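Local coordinates for protein quinone oxidoreductase (Coxiella burnetii, PDB 3TQH) that binds NADPH and probably uses it to reduce quinones, as a member of the medium-chain dehydrogenase/reductase family, at residues L71-S76 against A99-H104; T118-L123 against F270-L275; E206-A211 against G225-Q230; R293-S298 against G314-K319. All blocks are in the same frame, centred on the assembly; numbering follows the deposited sequence.

How the contacts relate
Along the single chain, contact 1 comes first: it closes a short loop of two strands in the GroES-like part, joining the start of strand 74-82 to the loop after strand 94-98. Contact 2 opens at strand 119-121 and closes only at helix 272-283, so its long loop takes in the dinucleotide-binding sheet and, within it, all of contact 3, a helix-to-helix contact about 35 Å away between centres. Contact 4 follows, pairing strands 291-295 and 315-319 in the same mixed sheet that contacts 1 and 2 reach. Contacts 1 and 2 touch directly, Phe75 CZ lying 3.5 Å from Ile119 CG2.

Contact 1 (L71-S76 against A99-H104); sequences LGYDFS and AGFPDH
Tyr73 and Phe101 meet as a T-shaped aromatic pair in the GroES-like domain, where the lead-in to strand 74-82 faces the loop that follows strand 94-98. The ring centroids are 4.9 Å apart and the planes stand at 80°. Phe101 is the edge partner: its CD1 sits over the centre of the Tyr73 ring, 3.6 Å above the plane. The torsion that puts it there turns Phe101 CG away from its own backbone N (chi1 -179°). Its own ring is covered on one face by CB of Pro102, which follows a cis peptide bond. Tyr73 carries CG opposite its carbonyl carbon (chi1 -62°), and the ring runs along the loop with the Ala99 carbonyl oxygen in plane at its edge. Further along the strand, Phe75 CE1 rests 3.8 Å from the Ala99 methyl, and the backbone joins where Ala99 N donates to Tyr73 O. Beyond the pair, Lys268, an NADPH-binding residue, makes a cation-pi contact with Phe101, which places this loop beside the cofactor site. The Tyr73 hydroxyl anchors the far end of its ring by donating to a lone pair of Pro102 O, in the carbonyl plane, with OH to O 2.6 Å.

Contact 2 (T118-L123 against F270-L275); sequences TIIQKL and FNIEEL
Phe270 swings its ring under Thr118 because CG lies opposite the backbone N (chi1 -165°), while Ile120 holds CG1 between its backbone N and carbonyl carbon (chi1 64°), a setting that carries CD1 to Leu275 and leaves CG2 facing Ile272. The Phe270 ring receives backbone rather than side chain on this face. Thr118 CA makes a CH-pi contact, 3.6 Å from the ring centroid and 18° off the normal. The carbonyl carbon of Thr118 is also above the ring but displaced toward its rim, so the flat ring lies against the main chain of this residue. The Thr118 side chain itself starts out away from Phe270, and its OG1 is hydrogen-bonded to Ile98 O on the neighbouring strand 94-98.

The contact ties an edge of the mixed sheet of the GroES-like part to the first turn of helix 272-283, with Ile120 supplying the apolar side chain that meets the helix. Ile120 CG2 and Ile272 CG2 are 3.8 Å apart, the two side chains lying alongside and running opposite ways. CD1 of Ile120 reaches the branch point of Leu275, 3.8 Å from its CG.

Asn271 is the N-cap of this helix. Its OD1 accepts from Glu274 N at 2.9 Å. The Glu274 carboxylate reaches across to helix 135-147, where OE1 bonds to Gln143 NE2, and Leu139 of the same helix touches the Phe270 ring.

Contact 3 (E206-A211 against G225-Q230); sequences EDFLLA and GDVGIQ
Phe208, Leu209 and Asp207 meet Gln230 across two short helices of the Rossmann-type NADPH-binding domain: the weakly bonded turn 208-211, after strand 199-202, and helix 225-231, after strand 216-221. The apolar contacts centre on the Phe208 ring. Its CZ approaches Gln230 CB at 3.8 Å, and CE2 comes more loosely, 4.4 Å, to Val227 CG1. Phe208 CG lies between the backbone N and the carbonyl carbon (chi1 70°), which turns the ring toward helix 225-231 while Leu209 CG covers one of its faces near the rim. The first bond of the Leu209 side chain heads toward helix 225-231, and its two methyls are set against the main chain there, CD2 being 3.5 Å from Gln230 O. Among aromatic neighbours, His159 meets Phe208 edge-to-face. The ring also touches Ile201 of strand 199-202, so it packs on both that strand and helix 225-231. Val227 itself lies close to the bound NADPH.

The polar contacts gather at the N-terminal end of the turn. The Gln230 chain bends at chi2 and its amide ends close to the Asp207 carboxylate, but the amide is probably turned over in the model, so which of its atoms faces OD1 of Asp207 is doubtful. Asp207 is also the N-cap of its own turn: OD1 accepts a weak hydrogen bond from Leu209 N, 3.2 Å long.

Contact 4 (R293-S298 against G314-K319); sequences RIFQLS and GKLVFK
Phe295 N bonds to Val317 O between two parallel strands, 291-295 and 315-319, in which Ile294 stands beside Val317 and Phe295 beside Phe318; they belong to a beta-alpha-beta unit whose crossover is helix 300-308. The backbone forms the first shell. The bond from Phe295 N to Val317 O is 2.8 Å long and the straightest of three, at 173°. Val317 N to Arg293 O and Lys319 N to Phe295 O complete the ladder.

The side chains divide between two faces. On one, Ile294 and Val317 run alongside each other, CG1 to CG1 4.1 Å, and Ile294 CG2 touches Lys319 CB at 3.7 Å; Leu129 of helix 128-133 packs over this face. The other carries Arg293, Phe295, Leu316 and Phe318, of which the last three touch helix 300-308. Leu316 CD2 meets the edge of the Phe295 ring at CE2, 4.0 Å away, while Arg293 CG covers one face of that ring. Phe295 CB in turn presses on Phe318 CD1 at 3.6 Å.

Further out, Leu297 crosses Phe318 at about a right angle. Its CG is opposite the carbonyl carbon (chi1 -73°), which brings CD2 over the Phe318 face in a CH-pi contact, 3.9 Å from the centroid. Tyr108 adds an edge-to-face partner for Phe318, and Glu299 holds the Arg293 guanidinium in a salt bridge through NH2. Past Phe295, one water bridges the two segments, accepting from Leu297 N and donating to Lys319 O, each 2.9 Å from it.

Contact 1 (L71-S76 against A99-H104)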
loop_
_atom_site.group_PDB
_atom_site.type_symbol
_atom_site.label_atom_id
_atom_site.label_comp_id
_atom_site.label_asym_id
_atom_site.label_seq_id
_atom_site.Cartn_x
_atom_site.Cartn_y
_atom_site.Cartn_z
ATOM N N LEU A 71 9.517 -0.004 11.872
ATOM C CA LEU A 71 8.622 -0.485 10.831
ATOM C C LEU A 71 7.779 0.652 10.273
ATOM O O LEU A 71 7.553 1.654 10.944
ATOM C CB LEU A 71 7.691 -1.564 11.385
ATOM C CG LEU A 71 8.157 -3.023 11.381
ATOM C CD1 LEU A 71 7.013 -3.912 11.870
ATOM C CD2 LEU A 71 8.632 -3.471 10.004
ATOM N N GLY A 72 7.306 0.480 9.040
ATOM C CA GLY A 72 6.369 1.422 8.427
ATOM C C GLY A 72 7.028 2.375 7.448
ATOM O O GLY A 72 8.128 2.862 7.695
ATOM N N TYR A 73 6.349 2.640 6.337
ATOM C CA TYR A 73 6.859 3.545 5.307
ATOM C C TYR A 73 5.968 4.775 5.091
ATOM O O TYR A 73 6.463 5.814 4.672
ATOM C CB TYR A 73 6.998 2.806 3.974
ATOM C CG TYR A 73 7.972 1.641 3.965
ATOM C CD1 TYR A 73 9.328 1.827 4.223
ATOM C CD2 TYR A 73 7.540 0.357 3.654
ATOM C CE1 TYR A 73 10.221 0.752 4.196
ATOM C CE2 TYR A 73 8.421 -0.716 3.617
ATOM C CZ TYR A 73 9.753 -0.516 3.888
ATOM O OH TYR A 73 10.612 -1.598 3.850
ATOM N N ASP A 74 4.666 4.645 5.354
ATOM C CA ASP A 74 3.689 5.688 5.071
ATOM C C ASP A 74 3.551 6.599 6.276
ATOM O O ASP A 74 3.403 6.112 7.402
ATOM C CB ASP A 74 2.307 5.078 4.815
ATOM C CG ASP A 74 2.175 4.421 3.454
ATOM O OD1 ASP A 74 3.134 4.467 2.646
ATOM O OD2 ASP A 74 1.082 3.859 3.190
ATOM N N PHE A 75 3.565 7.912 6.051
ATOM C CA PHE A 75 3.431 8.845 7.161
ATOM C C PHE A 75 2.794 10.168 6.775
ATOM O O PHE A 75 2.733 10.547 5.610
ATOM C CB PHE A 75 4.799 9.130 7.797
ATOM C CG PHE A 75 5.593 10.173 7.064
ATOM C CD1 PHE A 75 6.453 9.813 6.035
ATOM C CD2 PHE A 75 5.456 11.516 7.381
ATOM C CE1 PHE A 75 7.174 10.779 5.354
ATOM C CE2 PHE A 75 6.162 12.482 6.705
ATOM C CZ PHE A 75 7.024 12.118 5.689
ATOM N N SER A 76 2.380 10.881 7.808
ATOM C CA SER A 76 1.735 12.168 7.696
ATOM C C SER A 76 2.190 12.959 8.923
ATOM O O SER A 76 2.294 12.396 10.011
ATOM C CB SER A 76 0.226 11.948 7.716
ATOM O OG SER A 76 -0.469 13.118 7.375
ATOM N N ALA A 99 8.818 7.364 4.052
ATOM C CA ALA A 99 10.109 7.554 4.702
ATOM C C ALA A 99 10.847 6.225 4.863
ATOM O O ALA A 99 10.255 5.208 5.223
ATOM C CB ALA A 99 9.926 8.239 6.052
ATOM N N GLY A 100 12.144 6.243 4.581
ATOM C CA GLY A 100 13.004 5.089 4.808
ATOM C C GLY A 100 12.775 3.916 3.879
ATOM O O GLY A 100 13.173 2.799 4.194
ATOM N N PHE A 101 12.151 4.159 2.731
ATOM C CA PHE A 101 11.818 3.074 1.817
ATOM C C PHE A 101 12.996 2.777 0.908
ATOM O O PHE A 101 13.546 3.696 0.310
ATOM C CB PHE A 101 10.583 3.399 0.973
ATOM C CG PHE A 101 10.190 2.295 0.025
ATOM C CD1 PHE A 101 9.431 1.218 0.468
ATOM C CD2 PHE A 101 10.594 2.324 -1.309
ATOM C CE1 PHE A 101 9.072 0.191 -0.404
ATOM C CE2 PHE A 101 10.239 1.304 -2.188
ATOM C CZ PHE A 101 9.478 0.236 -1.735
ATOM N N PRO A 102 13.387 1.491 0.800
ATOM C CA PRO A 102 12.845 0.321 1.509
ATOM C C PRO A 102 13.651 -0.156 2.730
ATOM O O PRO A 102 13.098 -0.830 3.601
ATOM C CB PRO A 102 12.876 -0.760 0.432
ATOM C CG PRO A 102 14.068 -0.418 -0.388
ATOM C CD PRO A 102 14.293 1.078 -0.286
ATOM N N ASP A 103 14.933 0.187 2.798
ATOM C CA ASP A 103 15.858 -0.495 3.720
ATOM C C ASP A 103 15.862 0.013 5.170
ATOM O O ASP A 103 16.482 -0.611 6.032
ATOM C CB ASP A 103 17.284 -0.454 3.147
ATOM C CG ASP A 103 17.442 -1.320 1.897
ATOM O OD1 ASP A 103 16.574 -2.190 1.644
ATOM O OD2 ASP A 103 18.443 -1.138 1.167
ATOM N N HIS A 104 15.168 1.118 5.448
ATOM C CA HIS A 104 15.147 1.686 6.797
ATOM C C HIS A 104 13.732 2.029 7.261
ATOM O O HIS A 104 13.444 3.186 7.560
ATOM C CB HIS A 104 16.031 2.937 6.853
ATOM C CG HIS A 104 17.452 2.691 6.455
ATOM N ND1 HIS A 104 18.332 1.976 7.240
ATOM C CD2 HIS A 104 18.148 3.066 5.356
ATOM C CE1 HIS A 104 19.511 1.923 6.644
ATOM N NE2 HIS A 104 19.426 2.575 5.498
#

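Contact 2 (T118-L123 against F270-L275)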
loop_
_atom_site.group_PDB
_atom_site.type_symbol
_atom_site.label_atom_id
_atom_site.label_comp_id
_atom_site.label_asym_id
_atom_site.label_seq_id
_atom_site.Cartn_x
_atom_site.Cartn_y
_atom_site.Cartn_z
ATOM N N THR A 118 10.593 12.497 -1.401
ATOM C CA THR A 118 9.610 11.459 -1.053
ATOM C C THR A 118 8.452 11.978 -0.179
ATOM O O THR A 118 7.824 11.206 0.546
ATOM C CB THR A 118 10.283 10.232 -0.389
ATOM O OG1 THR A 118 10.733 10.576 0.928
ATOM C CG2 THR A 118 11.464 9.743 -1.242
ATOM N N ILE A 119 8.168 13.276 -0.268
ATOM C CA ILE A 119 6.995 13.863 0.390
ATOM C C ILE A 119 6.299 14.863 -0.524
ATOM O O ILE A 119 6.866 15.290 -1.525
ATOM C CB ILE A 119 7.359 14.591 1.717
ATOM C CG1 ILE A 119 8.278 15.793 1.461
ATOM C CG2 ILE A 119 8.015 13.629 2.688
ATOM C CD1 ILE A 119 8.151 16.882 2.508
ATOM N N ILE A 120 5.062 15.208 -0.177
ATOM C CA ILE A 120 4.387 16.377 -0.747
ATOM C C ILE A 120 3.693 17.169 0.368
ATOM O O ILE A 120 3.574 16.689 1.496
ATOM C CB ILE A 120 3.370 15.996 -1.867
ATOM C CG1 ILE A 120 2.225 15.138 -1.322
ATOM C CG2 ILE A 120 4.073 15.263 -3.008
ATOM C CD1 ILE A 120 1.029 15.076 -2.253
ATOM N N GLN A 121 3.251 18.383 0.050
ATOM C CA GLN A 121 2.433 19.174 0.971
ATOM C C GLN A 121 1.090 18.475 1.110
ATOM O O GLN A 121 0.469 18.140 0.103
ATOM C CB GLN A 121 2.202 20.591 0.431
ATOM C CG GLN A 121 3.461 21.431 0.217
ATOM C CD GLN A 121 4.155 21.804 1.520
ATOM O OE1 GLN A 121 3.525 22.307 2.455
ATOM N NE2 GLN A 121 5.458 21.559 1.585
ATOM N N LYS A 122 0.653 18.226 2.344
ATOM C CA LYS A 122 -0.706 17.738 2.584
ATOM C C LYS A 122 -1.699 18.840 2.216
ATOM O O LYS A 122 -1.555 19.979 2.649
ATOM C CB LYS A 122 -0.910 17.332 4.051
ATOM C CG LYS A 122 -2.311 16.771 4.349
ATOM C CD LYS A 122 -2.585 16.562 5.843
ATOM C CE LYS A 122 -2.922 17.855 6.588
ATOM N NZ LYS A 122 -4.161 18.510 6.093
ATOM N N LEU A 123 -2.700 18.496 1.414
ATOM C CA LEU A 123 -3.796 19.420 1.125
ATOM C C LEU A 123 -4.579 19.705 2.409
ATOM O O LEU A 123 -4.699 18.836 3.269
ATOM C CB LEU A 123 -4.714 18.835 0.043
ATOM C CG LEU A 123 -4.125 18.862 -1.371
ATOM C CD1 LEU A 123 -4.936 17.996 -2.312
ATOM C CD2 LEU A 123 -4.045 20.301 -1.889
ATOM N N PHE A 270 7.846 6.245 -5.655
ATOM C CA PHE A 270 7.295 7.528 -5.239
ATOM C C PHE A 270 7.187 8.474 -6.432
ATOM O O PHE A 270 8.173 8.717 -7.129
ATOM C CB PHE A 270 8.123 8.184 -4.135
ATOM C CG PHE A 270 7.399 9.312 -3.450
ATOM C CD1 PHE A 270 6.468 9.046 -2.451
ATOM C CD2 PHE A 270 7.604 10.628 -3.840
ATOM C CE1 PHE A 270 5.775 10.068 -1.829
ATOM C CE2 PHE A 270 6.915 11.670 -3.217
ATOM C CZ PHE A 270 5.996 11.387 -2.211
ATOM N N ASN A 271 5.984 8.993 -6.666
ATOM C CA ASN A 271 5.757 9.973 -7.722
ATOM C C ASN A 271 4.993 11.189 -7.203
ATOM O O ASN A 271 3.813 11.103 -6.861
ATOM C CB ASN A 271 5.018 9.339 -8.904
ATOM C CG ASN A 271 4.960 10.266 -10.121
ATOM O OD1 ASN A 271 4.277 11.294 -10.106
ATOM N ND2 ASN A 271 5.685 9.906 -11.174
ATOM N N ILE A 272 5.681 12.326 -7.170
ATOM C CA ILE A 272 5.123 13.574 -6.656
ATOM C C ILE A 272 3.821 13.965 -7.369
ATOM O O ILE A 272 2.834 14.312 -6.720
ATOM C CB ILE A 272 6.158 14.717 -6.761
ATOM C CG1 ILE A 272 7.320 14.457 -5.790
ATOM C CG2 ILE A 272 5.513 16.061 -6.462
ATOM C CD1 ILE A 272 8.468 15.432 -5.909
ATOM N N GLU A 273 3.823 13.881 -8.700
ATOM C CA GLU A 273 2.671 14.283 -9.512
ATOM C C GLU A 273 1.454 13.372 -9.296
ATOM O O GLU A 273 0.325 13.855 -9.216
ATOM C CB GLU A 273 3.043 14.328 -11.000
ATOM C CG GLU A 273 3.951 15.506 -11.410
ATOM C CD GLU A 273 5.415 15.376 -10.949
ATOM O OE1 GLU A 273 5.875 14.245 -10.644
ATOM O OE2 GLU A 273 6.106 16.422 -10.898
ATOM N N GLU A 274 1.690 12.065 -9.190
ATOM C CA GLU A 274 0.610 11.102 -8.956
ATOM C C GLU A 274 0.002 11.216 -7.559
ATOM O O GLU A 274 -1.211 11.155 -7.409
ATOM C CB GLU A 274 1.094 9.668 -9.187
ATOM C CG GLU A 274 1.455 9.375 -10.635
ATOM C CD GLU A 274 1.963 7.958 -10.852
ATOM O OE1 GLU A 274 2.331 7.289 -9.863
ATOM O OE2 GLU A 274 1.995 7.517 -12.022
ATOM N N LEU A 275 0.842 11.379 -6.541
ATOM C CA LEU A 275 0.363 11.523 -5.174
ATOM C C LEU A 275 -0.404 12.841 -4.979
ATOM O O LEU A 275 -1.416 12.864 -4.288
ATOM C CB LEU A 275 1.522 11.408 -4.178
ATOM C CG LEU A 275 1.138 11.285 -2.696
ATOM C CD1 LEU A 275 0.208 10.109 -2.449
ATOM C CD2 LEU A 275 2.387 11.174 -1.841
#

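Contact 3 (E206-A211 against G225-Q230)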
loop_
_atom_site.group_PDB
_atom_site.type_symbol
_atom_site.label_atom_id
_atom_site.label_comp_id
_atom_site.label_asym_id
_atom_site.label_seq_id
_atom_site.Cartn_x
_atom_site.Cartn_y
_atom_site.Cartn_z
ATOM N N GLU A 206 -16.697 -20.865 -5.311
ATOM C CA GLU A 206 -16.246 -21.596 -6.496
ATOM C C GLU A 206 -14.966 -20.986 -7.062
ATOM O O GLU A 206 -14.579 -19.875 -6.697
ATOM C CB GLU A 206 -17.324 -21.592 -7.589
ATOM C CG GLU A 206 -17.546 -20.215 -8.253
ATOM C CD GLU A 206 -18.481 -20.262 -9.465
ATOM O OE1 GLU A 206 -18.870 -21.374 -9.910
ATOM O OE2 GLU A 206 -18.826 -19.168 -9.970
ATOM N N ASP A 207 -14.327 -21.734 -7.956
ATOM C CA ASP A 207 -13.184 -21.256 -8.725
ATOM C C ASP A 207 -13.584 -19.956 -9.417
ATOM O O ASP A 207 -14.564 -19.921 -10.159
ATOM C CB ASP A 207 -12.775 -22.334 -9.742
ATOM C CG ASP A 207 -11.649 -21.894 -10.685
ATOM O OD1 ASP A 207 -10.929 -20.907 -10.396
ATOM O OD2 ASP A 207 -11.486 -22.564 -11.738
ATOM N N PHE A 208 -12.840 -18.886 -9.153
ATOM C CA PHE A 208 -13.187 -17.570 -9.686
ATOM C C PHE A 208 -13.209 -17.554 -11.210
ATOM O O PHE A 208 -13.943 -16.766 -11.803
ATOM C CB PHE A 208 -12.254 -16.478 -9.145
ATOM C CG PHE A 208 -10.854 -16.551 -9.673
ATOM C CD1 PHE A 208 -10.514 -15.920 -10.869
ATOM C CD2 PHE A 208 -9.878 -17.243 -8.980
ATOM C CE1 PHE A 208 -9.228 -15.989 -11.372
ATOM C CE2 PHE A 208 -8.584 -17.315 -9.469
ATOM C CZ PHE A 208 -8.254 -16.687 -10.676
ATOM N N LEU A 209 -12.406 -18.412 -11.842
ATOM C CA LEU A 209 -12.396 -18.508 -13.302
ATOM C C LEU A 209 -13.780 -18.869 -13.849
ATOM O O LEU A 209 -14.204 -18.329 -14.869
ATOM C CB LEU A 209 -11.370 -19.541 -13.783
ATOM C CG LEU A 209 -9.889 -19.208 -13.583
ATOM C CD1 LEU A 209 -9.019 -20.342 -14.118
ATOM C CD2 LEU A 209 -9.517 -17.884 -14.250
ATOM N N LEU A 210 -14.477 -19.776 -13.162
ATOM C CA LEU A 210 -15.799 -20.232 -13.592
ATOM C C LEU A 210 -16.836 -19.115 -13.571
ATOM O O LEU A 210 -17.771 -19.121 -14.362
ATOM C CB LEU A 210 -16.284 -21.385 -12.712
ATOM C CG LEU A 210 -15.460 -22.677 -12.776
ATOM C CD1 LEU A 210 -15.969 -23.667 -11.742
ATOM C CD2 LEU A 210 -15.493 -23.290 -14.174
ATOM N N ALA A 211 -16.661 -18.161 -12.663
ATOM C CA ALA A 211 -17.569 -17.029 -12.529
ATOM C C ALA A 211 -17.345 -15.960 -13.604
ATOM O O ALA A 211 -18.219 -15.119 -13.826
ATOM C CB ALA A 211 -17.432 -16.417 -11.134
ATOM N N GLY A 225 0.938 -15.877 -5.948
ATOM C CA GLY A 225 0.958 -17.320 -5.771
ATOM C C GLY A 225 0.068 -17.968 -6.809
ATOM O O GLY A 225 0.059 -17.559 -7.967
ATOM N N ASP A 226 -0.715 -18.951 -6.379
ATOM C CA ASP A 226 -1.524 -19.751 -7.292
ATOM C C ASP A 226 -2.739 -19.007 -7.853
ATOM O O ASP A 226 -3.213 -19.341 -8.941
ATOM C CB ASP A 226 -1.954 -21.045 -6.598
ATOM C CG ASP A 226 -0.780 -21.972 -6.325
ATOM O OD1 ASP A 226 -0.116 -22.403 -7.302
ATOM O OD2 ASP A 226 -0.518 -22.272 -5.135
ATOM N N VAL A 227 -3.239 -18.011 -7.117
ATOM C CA VAL A 227 -4.335 -17.165 -7.603
ATOM C C VAL A 227 -3.882 -16.381 -8.824
ATOM O O VAL A 227 -4.609 -16.303 -9.820
ATOM C CB VAL A 227 -4.846 -16.188 -6.523
ATOM C CG1 VAL A 227 -5.598 -15.016 -7.157
ATOM C CG2 VAL A 227 -5.729 -16.922 -5.523
ATOM N N GLY A 228 -2.678 -15.813 -8.743
ATOM C CA GLY A 228 -2.051 -15.138 -9.875
ATOM C C GLY A 228 -1.843 -16.061 -11.057
ATOM O O GLY A 228 -2.153 -15.696 -12.191
ATOM N N ILE A 229 -1.320 -17.260 -10.797
ATOM C CA ILE A 229 -1.127 -18.268 -11.847
ATOM C C ILE A 229 -2.451 -18.614 -12.525
ATOM O O ILE A 229 -2.531 -18.664 -13.750
ATOM C CB ILE A 229 -0.521 -19.587 -11.296
ATOM C CG1 ILE A 229 0.875 -19.362 -10.708
ATOM C CG2 ILE A 229 -0.460 -20.650 -12.393
ATOM C CD1 ILE A 229 1.805 -18.585 -11.606
ATOM N N GLN A 230 -3.477 -18.864 -11.717
ATOM C CA GLN A 230 -4.804 -19.201 -12.225
ATOM C C GLN A 230 -5.368 -18.084 -13.100
ATOM O O GLN A 230 -6.043 -18.360 -14.082
ATOM C CB GLN A 230 -5.769 -19.486 -11.061
ATOM C CG GLN A 230 -5.803 -20.936 -10.586
ATOM C CD GLN A 230 -7.120 -21.624 -10.936
ATOM O OE1 GLN A 230 -8.153 -21.365 -10.307
ATOM N NE2 GLN A 230 -7.091 -22.501 -11.940
#

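Contact 4 (R293-S298 against G314-K319)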
loop_
_atom_site.group_PDB
_atom_site.type_symbol
_atom_site.label_atom_id
_atom_site.label_comp_id
_atom_site.label_asym_id
_atom_site.label_seq_id
_atom_site.Cartn_x
_atom_site.Cartn_y
_atom_site.Cartn_z
ATOM N N ARG A 293 -9.950 0.735 10.832
ATOM C CA ARG A 293 -9.637 0.911 12.244
ATOM C C ARG A 293 -8.432 1.821 12.499
ATOM O O ARG A 293 -7.461 1.815 11.754
ATOM C CB ARG A 293 -9.451 -0.441 12.941
ATOM C CG ARG A 293 -9.140 -0.262 14.411
ATOM C CD ARG A 293 -9.445 -1.439 15.298
ATOM N NE ARG A 293 -8.840 -1.168 16.605
ATOM C CZ ARG A 293 -9.350 -0.357 17.532
ATOM N NH1 ARG A 293 -10.532 0.236 17.359
ATOM N NH2 ARG A 293 -8.684 -0.173 18.669
ATOM N N ILE A 294 -8.529 2.595 13.575
ATOM C CA ILE A 294 -7.501 3.528 14.007
ATOM C C ILE A 294 -6.886 3.004 15.296
ATOM O O ILE A 294 -7.605 2.766 16.270
ATOM C CB ILE A 294 -8.108 4.923 14.303
ATOM C CG1 ILE A 294 -8.881 5.450 13.086
ATOM C CG2 ILE A 294 -7.010 5.902 14.726
ATOM C CD1 ILE A 294 -9.671 6.720 13.354
ATOM N N PHE A 295 -5.561 2.852 15.307
ATOM C CA PHE A 295 -4.827 2.317 16.464
ATOM C C PHE A 295 -3.889 3.347 17.089
ATOM O O PHE A 295 -3.410 4.251 16.405
ATOM C CB PHE A 295 -3.953 1.131 16.037
ATOM C CG PHE A 295 -4.718 -0.096 15.655
ATOM C CD1 PHE A 295 -5.084 -1.027 16.615
ATOM C CD2 PHE A 295 -5.038 -0.343 14.331
ATOM C CE1 PHE A 295 -5.777 -2.174 16.267
ATOM C CE2 PHE A 295 -5.728 -1.489 13.973
ATOM C CZ PHE A 295 -6.104 -2.404 14.943
ATOM N N GLN A 296 -3.594 3.182 18.378
ATOM C CA GLN A 296 -2.406 3.813 18.967
ATOM C C GLN A 296 -1.183 2.913 18.716
ATOM O O GLN A 296 -1.335 1.707 18.512
ATOM C CB GLN A 296 -2.576 4.015 20.468
ATOM C CG GLN A 296 -3.842 4.727 20.887
ATOM C CD GLN A 296 -3.872 4.966 22.378
ATOM O OE1 GLN A 296 -2.989 5.630 22.920
ATOM N NE2 GLN A 296 -4.877 4.417 23.055
ATOM N N LEU A 297 0.021 3.490 18.743
ATOM C CA LEU A 297 1.265 2.703 18.622
ATOM C C LEU A 297 1.335 1.623 19.702
ATOM O O LEU A 297 1.848 0.530 19.474
ATOM C CB LEU A 297 2.506 3.596 18.718
ATOM C CG LEU A 297 2.804 4.487 17.515
ATOM C CD1 LEU A 297 3.951 5.425 17.819
ATOM C CD2 LEU A 297 3.113 3.648 16.289
ATOM N N SER A 298 0.809 1.954 20.873
ATOM C CA SER A 298 0.670 1.013 21.984
ATOM C C SER A 298 -0.052 -0.298 21.623
ATOM O O SER A 298 0.135 -1.314 22.294
ATOM C CB SER A 298 -0.074 1.708 23.121
ATOM O OG SER A 298 -0.646 0.766 23.993
ATOM N N GLY A 314 -10.039 -2.154 3.495
ATOM C CA GLY A 314 -9.389 -0.840 3.449
ATOM C C GLY A 314 -8.064 -0.767 4.196
ATOM O O GLY A 314 -7.197 -1.629 4.030
ATOM N N LYS A 315 -7.914 0.260 5.031
ATOM C CA LYS A 315 -6.634 0.571 5.663
ATOM C C LYS A 315 -6.719 0.576 7.177
ATOM O O LYS A 315 -7.727 0.998 7.751
ATOM C CB LYS A 315 -6.139 1.945 5.205
ATOM C CG LYS A 315 -5.716 2.038 3.744
ATOM C CD LYS A 315 -4.506 1.173 3.401
ATOM C CE LYS A 315 -3.238 1.598 4.141
ATOM N NZ LYS A 315 -2.047 0.832 3.674
ATOM N N LEU A 316 -5.651 0.087 7.812
ATOM C CA LEU A 316 -5.428 0.277 9.238
ATOM C C LEU A 316 -4.440 1.424 9.366
ATOM O O LEU A 316 -3.542 1.571 8.527
ATOM C CB LEU A 316 -4.845 -0.983 9.887
ATOM C CG LEU A 316 -5.601 -2.304 9.717
ATOM C CD1 LEU A 316 -4.845 -3.422 10.426
ATOM C CD2 LEU A 316 -7.030 -2.197 10.235
ATOM N N VAL A 317 -4.597 2.238 10.405
ATOM C CA VAL A 317 -3.718 3.389 10.591
ATOM C C VAL A 317 -3.423 3.667 12.063
ATOM O O VAL A 317 -4.279 3.482 12.936
ATOM C CB VAL A 317 -4.309 4.653 9.910
ATOM C CG1 VAL A 317 -5.610 5.072 10.579
ATOM C CG2 VAL A 317 -3.298 5.797 9.917
ATOM N N PHE A 318 -2.187 4.082 12.328
ATOM C CA PHE A 318 -1.801 4.565 13.643
ATOM C C PHE A 318 -2.062 6.063 13.715
ATOM O O PHE A 318 -1.625 6.819 12.845
ATOM C CB PHE A 318 -0.313 4.310 13.925
ATOM C CG PHE A 318 0.030 2.870 14.177
ATOM C CD1 PHE A 318 -0.557 2.173 15.231
ATOM C CD2 PHE A 318 0.973 2.216 13.384
ATOM C CE1 PHE A 318 -0.228 0.845 15.476
ATOM C CE2 PHE A 318 1.304 0.886 13.624
ATOM C CZ PHE A 318 0.705 0.198 14.668
ATOM N N LYS A 319 -2.783 6.482 14.747
ATOM C CA LYS A 319 -2.874 7.887 15.098
ATOM C C LYS A 319 -1.785 8.146 16.131
ATOM O O LYS A 319 -1.873 7.673 17.262
ATOM C CB LYS A 319 -4.251 8.216 15.670
ATOM C CG LYS A 319 -4.363 9.597 16.299
ATOM C CD LYS A 319 -5.757 9.841 16.880
ATOM C CE LYS A 319 -6.465 10.993 16.192
ATOM N NZ LYS A 319 -5.718 12.277 16.361
HETATM O O HOH W 1 -0.401 6.288 19.293
#